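Local coordinates for protein SusD homolog (Bacteroides thetaiotaomicron VPI-5482, PDB 3IV0) that probably binds glycans at the bacterial outer membrane as a SusD-family lipoprotein, although its ligand has not been established, at residues 116-121 / 183-188; 304-309 / 415-420. One frame throughout, in Å; residues are numbered along the deposited sequence. Where two conformers were deposited one is given.

Interaction 1: residues 116-121 / 183-188; sequences DELKRS and AEVLPW
The capped first turn of helix 117-142 sets Leu118 and Ser121 against Val185 in the loop that runs from helix 174-178 to helix 202-219. Leu118 reaches across with one branch: CD1 lies 3.8 Å from the backbone O of Glu184 and 3.9 Å from CG2 of Val185. With CG anti to the backbone N (chi1 179°), the leucine side chain extends to the loop although its CB does not aim there. CG2 of Val185 also borders Ser121 CB, while CG1 sits 3.6 Å from the backbone O of Ser121 and touches the same CB. The valine thus straddles one turn of helix, and no hydrogen bond crosses between the two segments. Polar links come from just beyond them: Arg122, next on the helix, donates to the carbonyls of both Glu184 and Val185, and Asp180 accepts from the backbone N of Glu184, Val185 and Leu186.

On the helix side, Asp116 is the N-cap. Its OD1 takes Lys119 N at 3.1 Å, on the anti side of the carboxylate, and Leu118 N in a weak, bent bond. One turn is further braced by Arg120, which grips Glu117 side-on: NE lies 3.1 Å from OE1 and NH2 2.9 Å from OE2. Both nitrogens approach from above the carboxylate plane, while the oxygens stay near the guanidinium plane. Arg120 NH1 also bonds the carbonyls of Ile109 and Val112, tying this turn to the preceding loop. The arrangement is that of an N-capped helix start packed against an interhelical loop, here within the helical, TPR-related part of a SusD-family protein.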
ATOM      1  N   ASP A 116      30.063 -13.090   0.459  1.00 22.00           N
ATOM      2  CA  ASP A 116      29.894 -12.649   1.825  1.00 21.70           C
ATOM      3  C   ASP A 116      28.636 -13.279   2.426  1.00 21.48           C
ATOM      4  O   ASP A 116      27.554 -13.139   1.866  1.00 20.02           O
ATOM      5  CB  ASP A 116      29.786 -11.129   1.812  1.00 22.79           C
ATOM      6  CG  ASP A 116      29.813 -10.516   3.193  1.00 30.23           C
ATOM      7  OD1 ASP A 116      28.797 -10.565   3.907  1.00 27.04           O
ATOM      8  OD2 ASP A 116      30.852  -9.933   3.563  1.00 43.13           O
ATOM      9  N   GLU A 117      28.760 -13.944   3.569  1.00 19.48           N
ATOM     10  CA  GLU A 117      27.624 -14.659   4.119  1.00 21.72           C
ATOM     11  C   GLU A 117      26.570 -13.740   4.722  1.00 20.30           C
ATOM     12  O   GLU A 117      25.393 -14.124   4.762  1.00 20.03           O
ATOM     13  CB  GLU A 117      28.079 -15.702   5.140  1.00 21.72           C
ATOM     14  CG  GLU A 117      28.893 -16.831   4.522  1.00 27.32           C
ATOM     15  CD  GLU A 117      28.089 -17.714   3.561  1.00 31.91           C
ATOM     16  OE1 GLU A 117      26.858 -17.553   3.446  1.00 28.46           O
ATOM     17  OE2 GLU A 117      28.705 -18.586   2.914  1.00 34.50           O
ATOM     18  N   LEU A 118      26.961 -12.558   5.202  1.00 18.54           N
ATOM     19  CA  LEU A 118      25.980 -11.601   5.689  1.00 19.74           C
ATOM     20  C   LEU A 118      25.146 -11.141   4.506  1.00 18.40           C
ATOM     21  O   LEU A 118      23.896 -11.083   4.619  1.00 17.34           O
ATOM     22  CB  LEU A 118      26.648 -10.408   6.372  1.00 21.63           C
ATOM     23  CG  LEU A 118      25.701  -9.320   6.897  1.00 22.62           C
ATOM     24  CD1 LEU A 118      24.714  -9.877   7.908  1.00 22.46           C
ATOM     25  CD2 LEU A 118      26.521  -8.158   7.481  1.00 25.60           C
ATOM     26  N   LYS A 119      25.781 -10.835   3.383  1.00 16.35           N
ATOM     27  CA  LYS A 119      25.033 -10.429   2.207  1.00 16.22           C
ATOM     28  C   LYS A 119      24.158 -11.561   1.694  1.00 17.79           C
ATOM     29  O   LYS A 119      23.035 -11.332   1.266  1.00 16.16           O
ATOM     30  CB  LYS A 119      25.955  -9.908   1.100  1.00 18.88           C
ATOM     31  CG  LYS A 119      26.627  -8.563   1.430  1.00 20.32           C
ATOM     32  CD  LYS A 119      25.632  -7.475   1.810  1.00 29.86           C
ATOM     33  CE  LYS A 119      26.273  -6.096   1.715  1.00 32.25           C
ATOM     34  NZ  LYS A 119      26.564  -5.713   0.303  1.00 36.92           N
ATOM     35  N   ARG A 120      24.648 -12.796   1.713  1.00 15.40           N
ATOM     36  CA  ARG A 120      23.829 -13.926   1.282  1.00 16.37           C
ATOM     37  C   ARG A 120      22.567 -14.034   2.129  1.00 14.57           C
ATOM     38  O   ARG A 120      21.451 -14.179   1.583  1.00 14.73           O
ATOM     39  CB  ARG A 120      24.635 -15.249   1.320  1.00 15.25           C
ATOM     40  CG  ARG A 120      23.805 -16.439   0.945  1.00 18.69           C
ATOM     41  CD  ARG A 120      24.472 -17.546   0.182  1.00 21.66           C
ATOM     42  NE  ARG A 120      25.857 -17.821   0.565  1.00 20.64           N
ATOM     43  CZ  ARG A 120      26.743 -18.288  -0.296  1.00 19.08           C
ATOM     44  NH1 ARG A 120      26.397 -18.497  -1.554  1.00 17.61           N
ATOM     45  NH2 ARG A 120      27.992 -18.493   0.087  1.00 24.37           N
ATOM     46  N   SER A 121      22.708 -13.910   3.440  1.00 13.63           N
ATOM     47  CA  SER A 121      21.572 -13.958   4.349  1.00 12.81           C
ATOM     48  C   SER A 121      20.640 -12.776   4.113  1.00 13.11           C
ATOM     49  O   SER A 121      19.409 -12.943   4.146  1.00 12.97           O
ATOM     50  CB  SER A 121      22.006 -13.939   5.800  1.00 15.26           C
ATOM     51  OG  SER A 121      22.762 -15.114   6.095  1.00 19.29           O
ATOM     52  N   ALA A 183      19.359  -7.023  14.429  1.00 17.32           N
ATOM     53  CA  ALA A 183      19.075  -6.254  13.218  1.00 16.05           C
ATOM     54  C   ALA A 183      20.335  -6.044  12.407  1.00 15.13           C
ATOM     55  O   ALA A 183      20.666  -4.939  12.001  1.00 16.56           O
ATOM     56  CB  ALA A 183      18.366  -4.888  13.545  1.00 15.74           C
ATOM     57  N   GLU A 184      21.034  -7.142  12.189  1.00 16.93           N
ATOM     58  CA  GLU A 184      22.242  -7.151  11.362  1.00 17.62           C
ATOM     59  C   GLU A 184      21.993  -7.590   9.928  1.00 16.01           C
ATOM     60  O   GLU A 184      22.513  -7.010   8.981  1.00 17.42           O
ATOM     61  CB  GLU A 184      23.307  -8.054  11.985  1.00 19.16           C
ATOM     62  CG  GLU A 184      23.771  -7.534  13.323  1.00 26.79           C
ATOM     63  CD  GLU A 184      24.879  -8.373  13.936  1.00 39.32           C
ATOM     64  OE1 GLU A 184      25.246  -9.408  13.342  1.00 44.86           O
ATOM     65  OE2 GLU A 184      25.380  -7.987  15.013  1.00 47.00           O
ATOM     66  N   VAL A 185      21.230  -8.670   9.778  1.00 15.46           N
ATOM     67  CA  VAL A 185      20.882  -9.168   8.465  1.00 14.25           C
ATOM     68  C   VAL A 185      19.937  -8.192   7.741  1.00 14.37           C
ATOM     69  O   VAL A 185      20.181  -7.840   6.588  1.00 14.41           O
ATOM     70  CB  VAL A 185      20.283 -10.571   8.563  1.00 14.69           C
ATOM     71  CG1 VAL A 185      19.788 -11.026   7.210  1.00 14.24           C
ATOM     72  CG2 VAL A 185      21.340 -11.553   9.092  1.00 15.24           C
ATOM     73  N   LEU A 186      18.880  -7.753   8.416  1.00 13.52           N
ATOM     74  CA  LEU A 186      18.074  -6.604   7.947  1.00 12.83           C
ATOM     75  C   LEU A 186      18.179  -5.523   8.995  1.00 13.78           C
ATOM     76  O   LEU A 186      17.660  -5.654  10.081  1.00 13.66           O
ATOM     77  CB  LEU A 186      16.601  -7.006   7.758  1.00 13.45           C
ATOM     78  CG  LEU A 186      16.343  -8.000   6.632  1.00 12.06           C
ATOM     79  CD1 LEU A 186      14.851  -8.386   6.658  1.00 14.81           C
ATOM     80  CD2 LEU A 186      16.750  -7.472   5.256  1.00 15.62           C
ATOM     81  N   PRO A 187      18.845  -4.420   8.661  0.60 12.29           N
ATOM     82  CA  PRO A 187      18.984  -3.411   9.681  0.60 13.04           C
ATOM     83  C   PRO A 187      17.679  -2.661   9.850  0.60 12.73           C
ATOM     84  O   PRO A 187      16.749  -2.829   9.034  0.60 11.49           O
ATOM     85  CB  PRO A 187      20.037  -2.478   9.098  0.60 12.48           C
ATOM     86  CG  PRO A 187      19.782  -2.550   7.622  0.60 11.30           C
ATOM     87  CD  PRO A 187      19.437  -3.995   7.384  0.60 15.49           C
ATOM     88  N   TRP A 188      17.606  -1.837  10.873  1.00 11.81           N
ATOM     89  CA  TRP A 188      16.464  -0.941  11.026  1.00 12.25           C
ATOM     90  C   TRP A 188      16.392   0.047   9.873  1.00 13.25           C
ATOM     91  O   TRP A 188      15.323   0.379   9.397  1.00 13.27           O
ATOM     92  CB  TRP A 188      16.506  -0.169  12.334  1.00 12.56           C
ATOM     93  CG  TRP A 188      16.329  -1.010  13.561  1.00 13.31           C
ATOM     94  CD1 TRP A 188      17.315  -1.421  14.402  1.00 14.65           C
ATOM     95  CD2 TRP A 188      15.108  -1.561  14.067  1.00 12.20           C
ATOM     96  NE1 TRP A 188      16.785  -2.182  15.418  1.00 16.59           N
ATOM     97  CE2 TRP A 188      15.429  -2.265  15.242  1.00 14.64           C
ATOM     98  CE3 TRP A 188      13.774  -1.471  13.678  1.00 12.35           C
ATOM     99  CZ2 TRP A 188      14.458  -2.892  16.017  1.00 16.72           C
ATOM    100  CZ3 TRP A 188      12.818  -2.103  14.456  1.00 14.52           C
ATOM    101  CH2 TRP A 188      13.178  -2.798  15.601  1.00 15.82           C
TER

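Interaction 2: residues 304-309 / 415-420; sequences GDYLMT and IFWERC
Trp417 sets the six-membered part of its indole against Tyr306 and Thr309, spanning the gap between helix 304-310 and helix 408-422. In this helix-helix contact of the SusD fold the short axes stay 12.3 Å apart and run at 124° to each other, so the backbones are distant and the rings of Trp417 and Tyr306 do most of the bridging. Tyr306 CE1 comes to 4.3 Å from Trp417 CZ3, arriving at the indole edge near its plane. The tyrosine has CG anti to the backbone N (chi1 180°), which throws the ring out from its helix until its OH lies 4.3 Å from CB of Cys420. Thr309, one turn after Tyr306, adds its methyl, with CG2 4.3 Å from Trp417 CH2. All three approaches are loose van der Waals contacts, and no hydrogen bond joins the segments.

Leu310, at the end of the first helix, touches both Trp417 and Cys420 and widens the apolar patch, while Pro54 packs on Tyr306. Elsewhere on helix 408-422, Ile415 and Arg419 lean on helix 367-381, and Glu418 forms salt bridges with Arg319 and Arg396; the tryptophan helix is therefore tied to other parts of the chain as well. Phe416 meets Tyr444 edge-to-face and Lys438 in a cation-pi contact. Within its own helix Phe416 turns its edge onto the indole face: its CE2 stands 3.8 Å above the Trp417 plane, over the ring centre, and Cys420 SG rests 3.5 Å above one face of the Phe416 ring, offset toward the rim.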
ATOM      1  N   GLY A 304     -16.683  17.369  -1.590  1.00 16.55           N
ATOM      2  CA  GLY A 304     -16.505  18.349  -0.536  1.00 16.98           C
ATOM      3  C   GLY A 304     -17.186  17.955   0.747  1.00 15.73           C
ATOM      4  O   GLY A 304     -16.660  18.237   1.810  1.00 16.71           O
ATOM      5  N   ASP A 305     -18.315  17.262   0.662  1.00 16.78           N
ATOM      6  CA  ASP A 305     -18.990  16.763   1.847  1.00 18.45           C
ATOM      7  C   ASP A 305     -18.113  15.735   2.545  1.00 16.85           C
ATOM      8  O   ASP A 305     -17.984  15.761   3.766  1.00 18.78           O
ATOM      9  CB  ASP A 305     -20.340  16.153   1.502  1.00 21.34           C
ATOM     10  CG  ASP A 305     -21.343  17.181   0.970  1.00 32.06           C
ATOM     11  OD1 ASP A 305     -21.505  18.255   1.580  1.00 31.57           O
ATOM     12  OD2 ASP A 305     -21.966  16.900  -0.079  1.00 46.01           O
ATOM     13  N   TYR A 306     -17.515  14.820   1.782  1.00 16.89           N
ATOM     14  CA  TYR A 306     -16.597  13.865   2.372  1.00 17.49           C
ATOM     15  C   TYR A 306     -15.454  14.562   3.111  1.00 16.58           C
ATOM     16  O   TYR A 306     -15.126  14.208   4.240  1.00 17.92           O
ATOM     17  CB  TYR A 306     -16.017  12.953   1.308  1.00 18.56           C
ATOM     18  CG  TYR A 306     -15.051  11.938   1.879  1.00 18.33           C
ATOM     19  CD1 TYR A 306     -15.492  11.003   2.816  1.00 21.95           C
ATOM     20  CD2 TYR A 306     -13.733  11.929   1.509  1.00 20.17           C
ATOM     21  CE1 TYR A 306     -14.639  10.057   3.356  1.00 25.38           C
ATOM     22  CE2 TYR A 306     -12.848  10.950   2.041  1.00 20.45           C
ATOM     23  CZ  TYR A 306     -13.339  10.041   2.977  1.00 23.20           C
ATOM     24  OH  TYR A 306     -12.500   9.084   3.513  1.00 29.10           O
ATOM     25  N   LEU A 307     -14.842  15.567   2.487  1.00 16.06           N
ATOM     26  CA  LEU A 307     -13.695  16.220   3.087  1.00 15.81           C
ATOM     27  C   LEU A 307     -14.117  17.084   4.285  1.00 16.47           C
ATOM     28  O   LEU A 307     -13.345  17.259   5.214  1.00 17.85           O
ATOM     29  CB  LEU A 307     -12.889  16.970   2.016  1.00 16.76           C
ATOM     30  CG  LEU A 307     -12.270  16.083   0.918  1.00 15.42           C
ATOM     31  CD1 LEU A 307     -11.526  16.953  -0.085  1.00 18.27           C
ATOM     32  CD2 LEU A 307     -11.341  14.977   1.490  1.00 19.37           C
HETATM   33  N   MSE A 308     -15.339  17.614   4.276  0.66 18.41           N
HETATM   34  CA  MSE A 308     -15.847  18.310   5.459  0.66 19.81           C
HETATM   35  C   MSE A 308     -16.037  17.318   6.615  0.66 18.11           C
HETATM   36  O   MSE A 308     -15.952  17.709   7.781  0.66 18.62           O
HETATM   37  CB  MSE A 308     -17.160  19.031   5.149  0.66 18.91           C
HETATM   38  CG  MSE A 308     -16.970  20.379   4.466  0.66 18.89           C
HETATM   39 SE   MSE A 308     -18.651  21.335   4.217  0.50 28.41          SE
HETATM   40  CE  MSE A 308     -19.327  20.363   2.785  0.66 23.55           C
ATOM     41  N   THR A 309     -16.344  16.057   6.314  1.00 17.36           N
ATOM     42  CA  THR A 309     -16.423  15.017   7.362  1.00 17.74           C
ATOM     43  C   THR A 309     -15.041  14.598   7.843  1.00 16.11           C
ATOM     44  O   THR A 309     -14.764  14.501   9.046  1.00 16.69           O
ATOM     45  CB  THR A 309     -17.107  13.770   6.814  1.00 18.86           C
ATOM     46  OG1 THR A 309     -18.484  14.080   6.543  1.00 22.06           O
ATOM     47  CG2 THR A 309     -16.984  12.560   7.800  1.00 25.08           C
ATOM     48  N   ILE A 415      -9.316   6.256  15.491  1.00 10.24           N
ATOM     49  CA  ILE A 415      -8.132   5.711  14.847  1.00 10.03           C
ATOM     50  C   ILE A 415      -8.417   5.410  13.361  1.00 10.51           C
ATOM     51  O   ILE A 415      -7.573   5.732  12.508  1.00 10.71           O
ATOM     52  CB  ILE A 415      -7.644   4.468  15.590  1.00 11.89           C
ATOM     53  CG1 ILE A 415      -7.166   4.821  17.008  1.00 11.82           C
ATOM     54  CG2 ILE A 415      -6.529   3.752  14.783  1.00 11.46           C
ATOM     55  CD1 ILE A 415      -7.087   3.617  17.963  1.00 12.27           C
ATOM     56  N   PHE A 416      -9.591   4.845  13.053  1.00 10.81           N
ATOM     57  CA  PHE A 416      -9.973   4.624  11.652  1.00 11.14           C
ATOM     58  C   PHE A 416      -9.961   5.945  10.890  1.00 10.71           C
ATOM     59  O   PHE A 416      -9.368   6.040   9.827  1.00 11.03           O
ATOM     60  CB  PHE A 416     -11.356   3.995  11.551  1.00 12.57           C
ATOM     61  CG  PHE A 416     -11.916   4.038  10.181  1.00 13.49           C
ATOM     62  CD1 PHE A 416     -11.503   3.136   9.223  1.00 15.19           C
ATOM     63  CD2 PHE A 416     -12.827   5.010   9.822  1.00 13.01           C
ATOM     64  CE1 PHE A 416     -11.992   3.230   7.922  1.00 13.99           C
ATOM     65  CE2 PHE A 416     -13.330   5.080   8.537  1.00 15.05           C
ATOM     66  CZ  PHE A 416     -12.902   4.181   7.592  1.00 15.13           C
ATOM     67  N   TRP A 417     -10.559   6.993  11.431  1.00 11.33           N
ATOM     68  CA  TRP A 417     -10.672   8.241  10.691  1.00  9.61           C
ATOM     69  C   TRP A 417      -9.327   8.912  10.597  1.00 10.19           C
ATOM     70  O   TRP A 417      -9.022   9.588   9.593  1.00 10.67           O
ATOM     71  CB  TRP A 417     -11.715   9.173  11.324  1.00 12.21           C
ATOM     72  CG  TRP A 417     -13.120   8.728  11.074  1.00 12.10           C
ATOM     73  CD1 TRP A 417     -13.992   8.251  11.981  1.00 13.83           C
ATOM     74  CD2 TRP A 417     -13.802   8.729   9.813  1.00 11.23           C
ATOM     75  NE1 TRP A 417     -15.176   7.945  11.376  1.00 14.15           N
ATOM     76  CE2 TRP A 417     -15.090   8.226  10.044  1.00 14.13           C
ATOM     77  CE3 TRP A 417     -13.444   9.097   8.524  1.00 15.36           C
ATOM     78  CZ2 TRP A 417     -16.030   8.096   9.036  1.00 15.01           C
ATOM     79  CZ3 TRP A 417     -14.386   8.965   7.525  1.00 17.05           C
ATOM     80  CH2 TRP A 417     -15.655   8.465   7.789  1.00 17.19           C
ATOM     81  N   GLU A 418      -8.492   8.728  11.614  1.00 10.73           N
ATOM     82  CA  GLU A 418      -7.157   9.277  11.560  1.00 10.12           C
ATOM     83  C   GLU A 418      -6.345   8.644  10.425  1.00  9.41           C
ATOM     84  O   GLU A 418      -5.552   9.316   9.774  1.00 10.23           O
ATOM     85  CB  GLU A 418      -6.404   9.184  12.902  1.00 12.65           C
ATOM     86  CG  GLU A 418      -5.166  10.066  13.002  1.00 11.18           C
ATOM     87  CD  GLU A 418      -5.458  11.551  12.999  1.00 13.21           C
ATOM     88  OE1 GLU A 418      -6.637  11.946  13.177  1.00 16.07           O
ATOM     89  OE2 GLU A 418      -4.484  12.299  12.829  1.00 13.60           O
ATOM     90  N   ARG A 419      -6.448   7.333  10.250  1.00 10.41           N
ATOM     91  CA  ARG A 419      -5.776   6.693   9.115  1.00 10.97           C
ATOM     92  C   ARG A 419      -6.310   7.246   7.803  1.00 11.42           C
ATOM     93  O   ARG A 419      -5.542   7.453   6.855  1.00 11.38           O
ATOM     94  CB  ARG A 419      -5.972   5.160   9.130  1.00 12.34           C
ATOM     95  CG  ARG A 419      -5.065   4.439  10.147  1.00 15.33           C
ATOM     96  CD  ARG A 419      -5.102   2.899  10.069  1.00 14.15           C
ATOM     97  NE  ARG A 419      -4.767   2.383   8.744  1.00 13.38           N
ATOM     98  CZ  ARG A 419      -3.538   2.167   8.295  1.00 11.57           C
ATOM     99  NH1 ARG A 419      -2.482   2.463   9.034  1.00 13.42           N
ATOM    100  NH2 ARG A 419      -3.331   1.692   7.079  1.00 14.37           N
ATOM    101  N   CYS A 420      -7.604   7.544   7.708  1.00 10.20           N
ATOM    102  CA  CYS A 420      -8.135   8.113   6.483  1.00  9.85           C
ATOM    103  C   CYS A 420      -7.573   9.497   6.215  1.00 10.90           C
ATOM    104  O   CYS A 420      -7.282   9.846   5.075  1.00 11.83           O
ATOM    105  CB  CYS A 420      -9.650   8.155   6.549  1.00 10.56           C
ATOM    106  SG  CYS A 420     -10.489   6.558   6.505  1.00 13.93           S
TER

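Overall arrangement
Interaction 1 and interaction 2 lie on opposite sides of the chain's centre, their own centres about 41 Å apart and their nearest atoms about 17 Å apart, and they share no helix or loop. Interaction 1 is a surface contact, pairing a helix start with a loop through small aliphatic groups, with charged and capping bonds close by. Interaction 2 is partly buried and joins two helices through aromatic rings and a methyl, while Glu418 and Arg419 of helix 408-422 make their salt bridges away from the contact. Neither has a hydrogen bond between its segments. They follow one another along the chain, 116-121/183-188 closing before 304-309/415-420 opens.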